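Long-range contacts in lipolytic enzyme, G-D-S-L family (Bacteroides thetaiotaomicron, PDB 7BR2), which metabolises the drug diltiazem as a gut microbial serine esterase of the SGNH (GDSL) hydrolase family: residues Y43-P48 with P271-T276; A232-N237 with I261-L266; N239-V244 with S252-I257; L350-L355 with S432-I437. All coordinates share one frame; numbering follows the deposited sequence.

Contact 1: residues Y43-P48 with P271-T276; sequences YMTRFP and PYPLDT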
loop_
_atom_site.group_PDB
_atom_site.type_symbol
_atom_site.label_atom_id
_atom_site.label_comp_id
_atom_site.label_asym_id
_atom_site.label_seq_id
_atom_site.Cartn_x
_atom_site.Cartn_y
_atom_site.Cartn_z
ATOM N N TYR A 43 3.303 0.548 8.668
ATOM C CA TYR A 43 3.688 1.451 9.758
ATOM C C TYR A 43 2.917 1.154 11.043
ATOM O O TYR A 43 3.457 1.328 12.138
ATOM C CB TYR A 43 3.458 2.909 9.360
ATOM C CG TYR A 43 4.555 3.494 8.514
ATOM C CD1 TYR A 43 4.614 3.258 7.149
ATOM C CD2 TYR A 43 5.553 4.269 9.090
ATOM C CE1 TYR A 43 5.634 3.796 6.378
ATOM C CE2 TYR A 43 6.573 4.801 8.338
ATOM C CZ TYR A 43 6.613 4.565 6.981
ATOM O OH TYR A 43 7.634 5.117 6.233
ATOM N N MET A 44 1.692 0.623 10.934
ATOM C CA MET A 44 0.893 0.363 12.124
ATOM C C MET A 44 1.425 -0.839 12.886
ATOM O O MET A 44 1.324 -0.885 14.116
ATOM C CB MET A 44 -0.576 0.088 11.767
ATOM C CG MET A 44 -1.369 1.203 11.067
ATOM S SD MET A 44 -2.842 0.520 10.260
ATOM C CE MET A 44 -3.831 2.012 10.009
ATOM N N THR A 45 1.972 -1.826 12.178
ATOM C CA THR A 45 2.429 -3.025 12.867
ATOM C C THR A 45 3.916 -3.004 13.200
ATOM O O THR A 45 4.316 -3.564 14.223
ATOM C CB THR A 45 2.080 -4.261 12.046
ATOM O OG1 THR A 45 2.598 -4.096 10.720
ATOM C CG2 THR A 45 0.583 -4.400 11.977
ATOM N N ARG A 46 4.756 -2.429 12.332
ATOM C CA ARG A 46 6.198 -2.343 12.558
ATOM C C ARG A 46 6.589 -1.199 13.511
ATOM O O ARG A 46 7.583 -1.313 14.244
ATOM C CB ARG A 46 6.922 -2.208 11.228
ATOM C CG ARG A 46 8.424 -2.513 11.290
ATOM C CD ARG A 46 8.706 -3.962 11.658
ATOM N NE ARG A 46 7.792 -4.825 10.934
ATOM C CZ ARG A 46 8.077 -5.396 9.769
ATOM N NH1 ARG A 46 9.243 -5.162 9.194
ATOM N NH2 ARG A 46 7.172 -6.156 9.161
ATOM N N PHE A 47 5.891 -0.056 13.478
ATOM C CA PHE A 47 6.203 1.073 14.355
ATOM C C PHE A 47 4.957 1.429 15.162
ATOM O O PHE A 47 4.409 2.531 15.018
ATOM C CB PHE A 47 6.710 2.262 13.542
ATOM C CG PHE A 47 7.851 1.918 12.646
ATOM C CD1 PHE A 47 9.090 1.558 13.168
ATOM C CD2 PHE A 47 7.673 1.891 11.277
ATOM C CE1 PHE A 47 10.134 1.214 12.333
ATOM C CE2 PHE A 47 8.721 1.548 10.435
ATOM C CZ PHE A 47 9.948 1.207 10.964
ATOM N N PRO A 48 4.514 0.533 16.054
ATOM C CA PRO A 48 3.209 0.725 16.715
ATOM C C PRO A 48 3.135 1.940 17.621
ATOM O O PRO A 48 2.021 2.422 17.900
ATOM C CB PRO A 48 3.035 -0.566 17.523
ATOM C CG PRO A 48 4.468 -1.016 17.812
ATOM C CD PRO A 48 5.227 -0.666 16.552
ATOM N N PRO A 271 4.264 -8.965 13.469
ATOM C CA PRO A 271 4.466 -9.374 12.072
ATOM C C PRO A 271 3.524 -8.628 11.137
ATOM O O PRO A 271 2.470 -8.123 11.535
ATOM C CB PRO A 271 4.155 -10.874 12.081
ATOM C CG PRO A 271 3.228 -11.059 13.239
ATOM C CD PRO A 271 3.671 -10.049 14.276
ATOM N N TYR A 272 3.919 -8.566 9.873
ATOM C CA TYR A 272 3.067 -7.951 8.867
ATOM C C TYR A 272 1.971 -8.926 8.479
ATOM O O TYR A 272 2.275 -10.053 8.069
ATOM C CB TYR A 272 3.850 -7.551 7.635
ATOM C CG TYR A 272 3.017 -6.707 6.708
ATOM C CD1 TYR A 272 2.909 -5.330 6.903
ATOM C CD2 TYR A 272 2.296 -7.287 5.664
ATOM C CE1 TYR A 272 2.133 -4.550 6.065
ATOM C CE2 TYR A 272 1.516 -6.513 4.822
ATOM C CZ TYR A 272 1.433 -5.146 5.032
ATOM O OH TYR A 272 0.662 -4.372 4.191
ATOM N N PRO A 273 0.702 -8.562 8.635
ATOM C CA PRO A 273 -0.388 -9.478 8.298
ATOM C C PRO A 273 -0.812 -9.345 6.846
ATOM O O PRO A 273 -0.883 -8.249 6.284
ATOM C CB PRO A 273 -1.497 -9.051 9.266
ATOM C CG PRO A 273 -1.258 -7.612 9.459
ATOM C CD PRO A 273 0.224 -7.356 9.324
ATOM N N LEU A 274 -1.099 -10.499 6.239
ATOM C CA LEU A 274 -1.434 -10.590 4.825
ATOM C C LEU A 274 -2.849 -11.123 4.677
ATOM O O LEU A 274 -3.182 -12.189 5.210
ATOM C CB LEU A 274 -0.441 -11.491 4.086
ATOM C CG LEU A 274 0.973 -10.916 4.041
ATOM C CD1 LEU A 274 2.009 -11.952 3.619
ATOM C CD2 LEU A 274 1.041 -9.680 3.146
ATOM N N ASP A 275 -3.684 -10.365 3.985
ATOM C CA ASP A 275 -5.037 -10.810 3.689
ATOM C C ASP A 275 -4.982 -11.876 2.597
ATOM O O ASP A 275 -4.365 -11.666 1.543
ATOM C CB ASP A 275 -5.872 -9.615 3.241
ATOM C CG ASP A 275 -7.355 -9.837 3.420
ATOM O OD1 ASP A 275 -7.770 -10.997 3.630
ATOM O OD2 ASP A 275 -8.101 -8.836 3.329
ATOM N N THR A 276 -5.618 -13.022 2.843
ATOM C CA THR A 276 -5.623 -14.112 1.873
ATOM C C THR A 276 -6.863 -14.114 1.002
ATOM O O THR A 276 -6.972 -14.961 0.110
ATOM C CB THR A 276 -5.520 -15.469 2.575
ATOM O OG1 THR A 276 -6.669 -15.666 3.403
ATOM C CG2 THR A 276 -4.281 -15.533 3.420
#
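Thr45, on the last turn of helix 35-46, presses against the irregular chain Pro271-Pro273, and most of the packing gathers round it. Its CB lies 3.9 Å from Pro271 O, while the methyl CG2 reaches toward Pro273 CD, 4.0 Å away. The hydroxyl sits between the backbone N and the carbonyl carbon (chi1 54°), which turns OG1 obliquely past the Tyr272 ring, 4.0 Å from CD1. That hydroxyl is hydrogen-bonded to Leu41 O in its own helix, so it meets the ring by packing alone. Beside it, Arg46 bends at chi2 and chi3 and brings the edge of its guanidinium to Tyr272 CB, with NH2 3.9 Å away. The guanidinium and ring planes stand 84° apart, so they do not stack; NH2 donates instead to Met300 O. Tyr272 is held at its far end, where OH is hydrogen-bonded to Phe38 O. The fit loosens beyond Pro273, where the loop runs away from the helix toward the exposed Thr276. Thr45 also shares a backbone hydrogen bond with Leu270, and Pro271 and Pro273 rest on helix 344-377, so the loop is pressed between that helix and helix 35-46, with Met214 of helix 210-223 touching Tyr272.

Contact 2: residues A232-N237 with I261-L266; sequences ANMEIN and ISFDYL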
loop_
_atom_site.group_PDB
_atom_site.type_symbol
_atom_site.label_atom_id
_atom_site.label_comp_id
_atom_site.label_asym_id
_atom_site.label_seq_id
_atom_site.Cartn_x
_atom_site.Cartn_y
_atom_site.Cartn_z
ATOM N N ALA A 232 11.861 -9.261 14.081
ATOM C CA ALA A 232 12.683 -9.541 15.247
ATOM C C ALA A 232 13.581 -10.717 14.890
ATOM O O ALA A 232 13.283 -11.496 13.982
ATOM C CB ALA A 232 11.838 -9.845 16.490
ATOM N N ASN A 233 14.698 -10.820 15.593
ATOM C CA ASN A 233 15.689 -11.862 15.323
ATOM C C ASN A 233 16.197 -12.348 16.674
ATOM O O ASN A 233 16.971 -11.655 17.341
ATOM C CB ASN A 233 16.817 -11.320 14.446
ATOM C CG ASN A 233 17.598 -12.423 13.731
ATOM O OD1 ASN A 233 17.519 -13.589 14.095
ATOM N ND2 ASN A 233 18.377 -12.041 12.725
ATOM N N MET A 234 15.731 -13.516 17.100
ATOM C CA MET A 234 16.139 -14.057 18.386
ATOM C C MET A 234 16.840 -15.396 18.181
ATOM O O MET A 234 16.420 -16.222 17.358
ATOM C CB MET A 234 14.954 -14.224 19.338
ATOM C CG MET A 234 14.007 -15.317 18.922
ATOM S SD MET A 234 12.353 -15.069 19.555
ATOM C CE MET A 234 11.516 -14.650 18.030
ATOM N N GLU A 235 17.914 -15.590 18.938
ATOM C CA GLU A 235 18.681 -16.825 18.940
ATOM C C GLU A 235 18.915 -17.224 20.383
ATOM O O GLU A 235 19.545 -16.469 21.137
ATOM C CB GLU A 235 20.021 -16.676 18.222
ATOM C CG GLU A 235 20.732 -18.004 17.988
ATOM C CD GLU A 235 22.107 -17.842 17.355
ATOM O OE1 GLU A 235 22.312 -16.907 16.546
ATOM O OE2 GLU A 235 22.991 -18.662 17.678
ATOM N N ILE A 236 18.403 -18.400 20.752
ATOM C CA ILE A 236 18.545 -18.982 22.080
ATOM C C ILE A 236 19.385 -20.251 21.980
ATOM O O ILE A 236 19.057 -21.167 21.213
ATOM C CB ILE A 236 17.175 -19.290 22.712
ATOM C CG1 ILE A 236 16.417 -18.001 23.048
ATOM C CG2 ILE A 236 17.335 -20.214 23.911
ATOM C CD1 ILE A 236 15.563 -17.454 21.932
ATOM N N ASN A 237 20.448 -20.318 22.775
ATOM C CA ASN A 237 21.197 -21.557 22.928
ATOM C C ASN A 237 20.615 -22.353 24.089
ATOM O O ASN A 237 20.630 -21.895 25.237
ATOM C CB ASN A 237 22.691 -21.274 23.107
ATOM C CG ASN A 237 23.504 -22.545 23.324
ATOM O OD1 ASN A 237 23.342 -23.227 24.336
ATOM N ND2 ASN A 237 24.307 -22.918 22.330
ATOM N N ILE A 261 12.070 -26.470 26.494
ATOM C CA ILE A 261 12.655 -25.166 26.755
ATOM C C ILE A 261 11.590 -24.102 26.530
ATOM O O ILE A 261 10.769 -24.211 25.616
ATOM C CB ILE A 261 13.908 -24.922 25.892
ATOM C CG1 ILE A 261 14.632 -23.655 26.352
ATOM C CG2 ILE A 261 13.557 -24.883 24.415
ATOM C CD1 ILE A 261 16.028 -23.513 25.779
ATOM N N SER A 262 11.592 -23.081 27.377
ATOM C CA SER A 262 10.562 -22.058 27.341
ATOM C C SER A 262 11.185 -20.720 27.692
ATOM O O SER A 262 12.194 -20.661 28.397
ATOM C CB SER A 262 9.420 -22.399 28.300
ATOM O OG SER A 262 9.820 -22.187 29.637
ATOM N N PHE A 263 10.614 -19.650 27.146
ATOM C CA PHE A 263 11.087 -18.321 27.500
ATOM C C PHE A 263 10.000 -17.291 27.221
ATOM O O PHE A 263 8.950 -17.590 26.642
ATOM C CB PHE A 263 12.382 -17.973 26.757
ATOM C CG PHE A 263 12.288 -18.115 25.271
ATOM C CD1 PHE A 263 12.512 -19.340 24.663
ATOM C CD2 PHE A 263 12.009 -17.018 24.471
ATOM C CE1 PHE A 263 12.445 -19.473 23.289
ATOM C CE2 PHE A 263 11.939 -17.142 23.095
ATOM C CZ PHE A 263 12.156 -18.369 22.500
ATOM N N ASP A 264 10.272 -16.067 27.663
ATOM C CA ASP A 264 9.402 -14.920 27.469
ATOM C C ASP A 264 9.985 -14.051 26.365
ATOM O O ASP A 264 11.188 -13.734 26.377
ATOM C CB ASP A 264 9.251 -14.131 28.769
ATOM C CG ASP A 264 8.381 -14.857 29.790
ATOM O OD1 ASP A 264 7.661 -15.806 29.406
ATOM O OD2 ASP A 264 8.435 -14.503 30.983
ATOM N N TYR A 265 9.135 -13.729 25.389
ATOM C CA TYR A 265 9.489 -12.990 24.185
ATOM C C TYR A 265 8.688 -11.694 24.170
ATOM O O TYR A 265 7.454 -11.731 24.164
ATOM C CB TYR A 265 9.172 -13.858 22.964
ATOM C CG TYR A 265 9.135 -13.178 21.615
ATOM C CD1 TYR A 265 10.238 -12.499 21.118
ATOM C CD2 TYR A 265 7.998 -13.240 20.832
ATOM C CE1 TYR A 265 10.200 -11.898 19.879
ATOM C CE2 TYR A 265 7.950 -12.643 19.592
ATOM C CZ TYR A 265 9.053 -11.977 19.120
ATOM O OH TYR A 265 9.004 -11.382 17.876
ATOM N N LEU A 266 9.366 -10.553 24.198
ATOM C CA LEU A 266 8.669 -9.276 24.074
ATOM C C LEU A 266 9.215 -8.574 22.838
ATOM O O LEU A 266 10.310 -8.012 22.867
ATOM C CB LEU A 266 8.810 -8.413 25.334
ATOM C CG LEU A 266 8.155 -7.023 25.190
ATOM C CD1 LEU A 266 6.629 -7.131 24.966
ATOM C CD2 LEU A 266 8.452 -6.099 26.365
#
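Phe263 and Tyr265 each offer a ring face to an aliphatic end from strand 232-237. Ile236 CD1 lies over one face of Phe263, offset toward the rim and 3.6 Å from CZ, while Met234 SD comes to the edge of the same ring, 4.1 Å from CE2. Over one face of Tyr265 sits the methyl of Met234, CE being 4.0 Å from the ring centroid; Ala232 CB meets the edge, 3.5 Å from Tyr265 OH. Both methyls make CH-pi contacts, and the sulfur makes Met-aromatic contacts with both rings. The bend of Met234 at chi3 (109°) lays CE over the Tyr265 face with SD obliquely above the same ring. Farther along, Ile236 CG2 packs on Ile261 CD1 at 4.0 Å. The axes of the two strand segments approach to 10.0 Å, their directions 140° apart, and each strand belongs to its own sheet, so these side chains fill a beta sandwich, with Leu305, Ile251 and Ile445 around them. With an alanine in place of Tyr265, the Met234 methyl would probably lose its ring face and Glu303 this hydroxyl. Cohesion is thus dispersive and sulfur-aromatic, and the phenol hydroxyl, the polar end in this apolar packing, is satisfied by Glu303.

Contact 3: residues N239-V244 with S252-I257; sequences NKKQAV and SNIKKI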
loop_
_atom_site.group_PDB
_atom_site.type_symbol
_atom_site.label_atom_id
_atom_site.label_comp_id
_atom_site.label_asym_id
_atom_site.label_seq_id
_atom_site.Cartn_x
_atom_site.Cartn_y
_atom_site.Cartn_z
ATOM N N ASN A 239 21.595 -25.123 25.602
ATOM C CA ASN A 239 22.475 -25.644 26.640
ATOM C C ASN A 239 23.024 -24.559 27.561
ATOM O O ASN A 239 23.414 -24.866 28.691
ATOM C CB ASN A 239 23.640 -26.407 26.008
ATOM C CG ASN A 239 23.178 -27.487 25.039
ATOM O OD1 ASN A 239 23.721 -27.616 23.941
ATOM N ND2 ASN A 239 22.176 -28.275 25.445
ATOM N N LYS A 240 22.999 -23.297 27.142
ATOM C CA LYS A 240 23.544 -22.226 27.963
ATOM C C LYS A 240 22.457 -21.454 28.689
ATOM O O LYS A 240 22.729 -20.841 29.728
ATOM C CB LYS A 240 24.394 -21.278 27.113
ATOM C CG LYS A 240 25.731 -21.890 26.680
ATOM C CD LYS A 240 26.785 -20.838 26.331
ATOM C CE LYS A 240 26.647 -20.311 24.906
ATOM N NZ LYS A 240 27.872 -19.560 24.476
ATOM N N LYS A 241 21.239 -21.457 28.153
ATOM C CA LYS A 241 20.094 -20.819 28.791
ATOM C C LYS A 241 20.173 -19.292 28.796
ATOM O O LYS A 241 19.566 -18.639 29.648
ATOM C CB LYS A 241 19.882 -21.370 30.204
ATOM C CG LYS A 241 19.120 -22.691 30.211
ATOM C CD LYS A 241 18.584 -22.977 31.596
ATOM C CE LYS A 241 18.036 -21.690 32.206
ATOM N NZ LYS A 241 17.613 -21.806 33.626
ATOM N N GLN A 242 20.938 -18.699 27.885
ATOM C CA GLN A 242 20.873 -17.258 27.692
ATOM C C GLN A 242 20.600 -16.994 26.218
ATOM O O GLN A 242 20.752 -17.879 25.371
ATOM C CB GLN A 242 22.154 -16.532 28.155
ATOM C CG GLN A 242 22.025 -15.875 29.550
ATOM C CD GLN A 242 22.691 -14.495 29.659
ATOM O OE1 GLN A 242 23.453 -14.230 30.597
ATOM N NE2 GLN A 242 22.382 -13.610 28.715
ATOM N N ALA A 243 20.140 -15.785 25.915
ATOM C CA ALA A 243 19.834 -15.454 24.535
ATOM C C ALA A 243 21.106 -15.012 23.838
ATOM O O ALA A 243 21.806 -14.120 24.322
ATOM C CB ALA A 243 18.782 -14.353 24.457
ATOM N N VAL A 244 21.413 -15.643 22.708
ATOM C CA VAL A 244 22.562 -15.222 21.914
ATOM C C VAL A 244 22.223 -13.980 21.112
ATOM O O VAL A 244 23.054 -13.078 20.953
ATOM C CB VAL A 244 23.048 -16.369 21.010
ATOM C CG1 VAL A 244 24.151 -15.881 20.064
ATOM C CG2 VAL A 244 23.545 -17.532 21.851
ATOM N N SER A 252 13.721 -13.258 27.896
ATOM C CA SER A 252 13.975 -13.412 29.323
ATOM C C SER A 252 13.322 -14.700 29.811
ATOM O O SER A 252 12.651 -15.404 29.056
ATOM C CB SER A 252 13.498 -12.187 30.111
ATOM O OG SER A 252 12.089 -12.050 30.069
ATOM N N ASN A 253 13.548 -15.016 31.085
ATOM C CA ASN A 253 12.989 -16.203 31.728
ATOM C C ASN A 253 13.187 -17.481 30.909
ATOM O O ASN A 253 12.294 -18.324 30.803
ATOM C CB ASN A 253 11.501 -15.977 32.007
ATOM C CG ASN A 253 10.947 -16.922 33.044
ATOM O OD1 ASN A 253 11.674 -17.715 33.635
ATOM N ND2 ASN A 253 9.645 -16.850 33.267
ATOM N N ILE A 254 14.395 -17.658 30.380
ATOM C CA ILE A 254 14.737 -18.914 29.729
ATOM C C ILE A 254 14.773 -20.010 30.784
ATOM O O ILE A 254 15.501 -19.915 31.778
ATOM C CB ILE A 254 16.075 -18.800 28.991
ATOM C CG1 ILE A 254 16.076 -17.553 28.104
ATOM C CG2 ILE A 254 16.361 -20.061 28.200
ATOM C CD1 ILE A 254 17.294 -17.414 27.227
ATOM N N LYS A 255 13.975 -21.054 30.577
ATOM C CA LYS A 255 13.882 -22.152 31.520
ATOM C C LYS A 255 13.925 -23.466 30.756
ATOM O O LYS A 255 13.444 -23.560 29.621
ATOM C CB LYS A 255 12.598 -22.052 32.345
ATOM C CG LYS A 255 12.595 -20.871 33.294
ATOM C CD LYS A 255 13.665 -20.996 34.365
ATOM C CE LYS A 255 13.660 -19.798 35.324
ATOM N NZ LYS A 255 15.042 -19.407 35.778
ATOM N N LYS A 256 14.504 -24.478 31.396
ATOM C CA LYS A 256 14.604 -25.825 30.845
ATOM C C LYS A 256 13.980 -26.799 31.826
ATOM O O LYS A 256 14.332 -26.806 33.008
ATOM C CB LYS A 256 16.048 -26.212 30.561
ATOM C CG LYS A 256 16.285 -26.579 29.123
ATOM C CD LYS A 256 17.717 -26.275 28.733
ATOM C CE LYS A 256 18.516 -27.546 28.471
ATOM N NZ LYS A 256 19.948 -27.417 28.886
ATOM N N ILE A 257 13.020 -27.577 31.352
ATOM C CA ILE A 257 12.287 -28.523 32.178
ATOM C C ILE A 257 12.338 -29.869 31.455
ATOM O O ILE A 257 11.679 -30.052 30.423
ATOM C CB ILE A 257 10.840 -28.061 32.426
ATOM C CG1 ILE A 257 10.807 -26.697 33.130
ATOM C CG2 ILE A 257 10.070 -29.049 33.264
ATOM C CD1 ILE A 257 9.593 -25.821 32.775
#
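Lys241 and Ile254 bring the two backbones closest, their CA atoms 5.8 Å apart; Ala243 CA and Ser252 CA are already 7.8 Å apart. The touching parts run nearly antiparallel, 164° between end-to-end directions, but they are not hydrogen-bonded to each other as neighbouring strands would be. Lys241 takes a left-handed backbone conformation (phi 70°). Ile254 fills the gap with its branched side chain: CB and CG2 lie against Lys241 O, and CD1 packs on the Gln242-Ala243 peptide, 3.5 Å from Ala243 N. Lys241 reaches back over strand 249-257, its bend at chi3 setting CE 3.1 Å from Ile254 O; NZ is 3.4 Å from that oxygen, at an angle too poor for a hydrogen bond. The ammonium groups of Lys241 and Lys255 come within 4.1 Å (NZ to NZ), a pairing that probably costs some energy, eased by solvent at this surface. Lys256 crosses Lys241 obliquely, CD near its CG, and carries NZ past Asn239 to a hydrogen bond with Ala238 O. Strands 242-247 and 249-257 are outermost in two different sheets; the chain turns a corner at Val244, within strand 242-247, and passes almost directly on into strand 249-257. Such a crossing closes one edge of a beta sandwich.

Contact 4: residues L350-L355 with S432-I437; sequences LTIMHL and SKIYEI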
loop_
_atom_site.group_PDB
_atom_site.type_symbol
_atom_site.label_atom_id
_atom_site.label_comp_id
_atom_site.label_asym_id
_atom_site.label_seq_id
_atom_site.Cartn_x
_atom_site.Cartn_y
_atom_site.Cartn_z
ATOM N N LEU A 350 -3.518 -9.582 12.502
ATOM C CA LEU A 350 -4.676 -9.757 11.629
ATOM C C LEU A 350 -5.854 -8.902 12.095
ATOM O O LEU A 350 -6.592 -8.342 11.270
ATOM C CB LEU A 350 -5.077 -11.234 11.582
ATOM C CG LEU A 350 -4.266 -12.240 10.750
ATOM C CD1 LEU A 350 -4.831 -13.635 10.987
ATOM C CD2 LEU A 350 -4.270 -11.925 9.244
ATOM N N THR A 351 -6.064 -8.828 13.415
ATOM C CA THR A 351 -7.068 -7.923 13.965
ATOM C C THR A 351 -6.863 -6.506 13.440
ATOM O O THR A 351 -7.803 -5.851 12.962
ATOM C CB THR A 351 -6.994 -7.932 15.489
ATOM O OG1 THR A 351 -7.042 -9.283 15.977
ATOM C CG2 THR A 351 -8.145 -7.122 16.060
ATOM N N ILE A 352 -5.622 -6.022 13.530
ATOM C CA ILE A 352 -5.290 -4.691 13.017
ATOM C C ILE A 352 -5.561 -4.593 11.515
ATOM O O ILE A 352 -6.057 -3.571 11.023
ATOM C CB ILE A 352 -3.832 -4.352 13.351
ATOM C CG1 ILE A 352 -3.714 -4.124 14.857
ATOM C CG2 ILE A 352 -3.378 -3.111 12.584
ATOM C CD1 ILE A 352 -2.369 -4.458 15.394
ATOM N N MET A 353 -5.229 -5.648 10.768
ATOM C CA MET A 353 -5.415 -5.647 9.318
ATOM C C MET A 353 -6.885 -5.483 8.953
ATOM O O MET A 353 -7.227 -4.739 8.024
ATOM C CB MET A 353 -4.859 -6.947 8.722
ATOM C CG MET A 353 -5.109 -7.151 7.236
ATOM S SD MET A 353 -4.823 -8.870 6.696
ATOM C CE MET A 353 -6.353 -9.690 7.145
ATOM N N HIS A 354 -7.764 -6.194 9.663
ATOM C CA HIS A 354 -9.195 -6.101 9.392
ATOM C C HIS A 354 -9.735 -4.718 9.742
ATOM O O HIS A 354 -10.528 -4.139 8.982
ATOM C CB HIS A 354 -9.947 -7.177 10.173
ATOM C CG HIS A 354 -9.699 -8.570 9.687
ATOM N ND1 HIS A 354 -9.771 -8.918 8.354
ATOM C CD2 HIS A 354 -9.410 -9.710 10.362
ATOM C CE1 HIS A 354 -9.529 -10.214 8.228
ATOM N NE2 HIS A 354 -9.300 -10.715 9.430
ATOM N N LEU A 355 -9.329 -4.183 10.907
ATOM C CA LEU A 355 -9.706 -2.813 11.256
ATOM C C LEU A 355 -9.294 -1.834 10.163
ATOM O O LEU A 355 -10.077 -0.944 9.770
ATOM C CB LEU A 355 -9.067 -2.427 12.594
ATOM C CG LEU A 355 -9.648 -3.159 13.812
ATOM C CD1 LEU A 355 -8.759 -3.000 15.033
ATOM C CD2 LEU A 355 -11.061 -2.671 14.118
ATOM N N SER A 432 -7.969 4.779 16.115
ATOM C CA SER A 432 -7.645 4.732 17.536
ATOM C C SER A 432 -7.584 3.300 18.036
ATOM O O SER A 432 -6.703 2.954 18.828
ATOM C CB SER A 432 -8.651 5.534 18.362
ATOM O OG SER A 432 -8.577 6.904 18.017
ATOM N N LYS A 433 -8.529 2.454 17.620
ATOM C CA LYS A 433 -8.458 1.068 18.061
ATOM C C LYS A 433 -7.145 0.435 17.608
ATOM O O LYS A 433 -6.459 -0.228 18.394
ATOM C CB LYS A 433 -9.659 0.288 17.536
ATOM C CG LYS A 433 -9.928 -1.009 18.299
ATOM C CD LYS A 433 -10.017 -0.716 19.782
ATOM C CE LYS A 433 -11.143 -1.479 20.427
ATOM N NZ LYS A 433 -11.380 -1.070 21.838
ATOM N N ILE A 434 -6.774 0.656 16.342
ATOM C CA ILE A 434 -5.531 0.097 15.819
ATOM C C ILE A 434 -4.347 0.526 16.676
ATOM O O ILE A 434 -3.530 -0.305 17.084
ATOM C CB ILE A 434 -5.336 0.482 14.339
ATOM C CG1 ILE A 434 -6.221 -0.380 13.449
ATOM C CG2 ILE A 434 -3.875 0.333 13.938
ATOM C CD1 ILE A 434 -6.298 0.126 12.013
ATOM N N TYR A 435 -4.223 1.832 16.950
ATOM C CA TYR A 435 -3.073 2.286 17.734
ATOM C C TYR A 435 -3.229 2.038 19.228
ATOM O O TYR A 435 -2.310 2.343 20.003
ATOM C CB TYR A 435 -2.799 3.758 17.455
ATOM C CG TYR A 435 -2.067 3.956 16.147
ATOM C CD1 TYR A 435 -0.699 3.764 16.069
ATOM C CD2 TYR A 435 -2.752 4.291 14.976
ATOM C CE1 TYR A 435 -0.017 3.922 14.880
ATOM C CE2 TYR A 435 -2.079 4.451 13.778
ATOM C CZ TYR A 435 -0.703 4.263 13.741
ATOM O OH TYR A 435 0.004 4.431 12.575
ATOM N N GLU A 436 -4.355 1.478 19.649
ATOM C CA GLU A 436 -4.492 1.002 21.015
ATOM C C GLU A 436 -4.107 -0.474 21.162
ATOM O O GLU A 436 -3.511 -0.852 22.174
ATOM C CB GLU A 436 -5.930 1.255 21.480
ATOM C CG GLU A 436 -6.425 0.478 22.693
ATOM C CD GLU A 436 -7.948 0.613 22.880
ATOM O OE1 GLU A 436 -8.504 1.659 22.471
ATOM O OE2 GLU A 436 -8.591 -0.337 23.389
ATOM N N ILE A 437 -4.356 -1.307 20.150
ATOM C CA ILE A 437 -4.126 -2.737 20.289
ATOM C C ILE A 437 -2.869 -3.212 19.564
ATOM O O ILE A 437 -2.649 -4.416 19.478
ATOM C CB ILE A 437 -5.344 -3.543 19.822
ATOM C CG1 ILE A 437 -5.511 -3.409 18.303
ATOM C CG2 ILE A 437 -6.568 -3.120 20.599
ATOM C CD1 ILE A 437 -6.633 -4.237 17.727
#
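Ile434 lodges between Ile352 and Leu355, using a different branch against each. It crosses Ile352 obliquely, Ile434 CG2 lying 3.7 Å from Ile352 CG2, while its CG1 slides past the base of Leu355, 3.6 Å from CB. One turn on, Ile437 provides the second bump. With CG1 placed between the backbone N and the carbonyl carbon (chi1 68°), its chain extends toward the opposing helix, and CD1 enters the hollow bounded by Thr351, Ile352 and Leu355. There it meets Leu355 CD1 tip to tip at 3.6 Å and lies 3.7 Å from Thr351 CG2; Ile437 CG1 runs alongside Ile352 CG1. The segment axes are nearly antiparallel (168°), and residues one turn apart on each helix, Ile352 with Leu355 and Ile434 with Ile437, interlock. Were Ile352 replaced by an alanine, a gap would probably open beside Ile434 and Ile437 and leave their branches less firmly wedged. Toward the surface, Lys433 lends CG to Leu355 CD1, but its amino end leads away, and NZ forms a salt bridge with Glu436 OE2 (3.3 Å), reached from above the carboxylate plane. Ile437 O accepts a hydrogen bond from Gln348 NE2 of helix 344-377. On the buried side helix 35-46 completes the packing, Leu41 touching Ile352 and Met44 touching Ile434, so three helices meet here.

Overall arrangement
Contacts 1 and 4 form one cluster and contacts 2 and 3 another. In the first, centres lie 10 Å apart: Pro48 packs on Tyr435 and Met353 on Leu274 and Asp275, joining helices 35-46, 344-377 and 417-437 with the loop after strand 260-267. In the second, centres are 8 Å apart, and strands 249-257 and 260-267 are paired neighbours in one sheet, while 232-237 and 242-247 adjoin in the other. Contacts 1 and 2 are 21 Å apart between centres, and contacts 3 and 4 33 Å. Along the chain, contact 1 spans contact 2, which spans contact 3; contact 4 follows. The hydrolase-family part is thereby tied to a later helical layer, with the beta sandwich set off to one side.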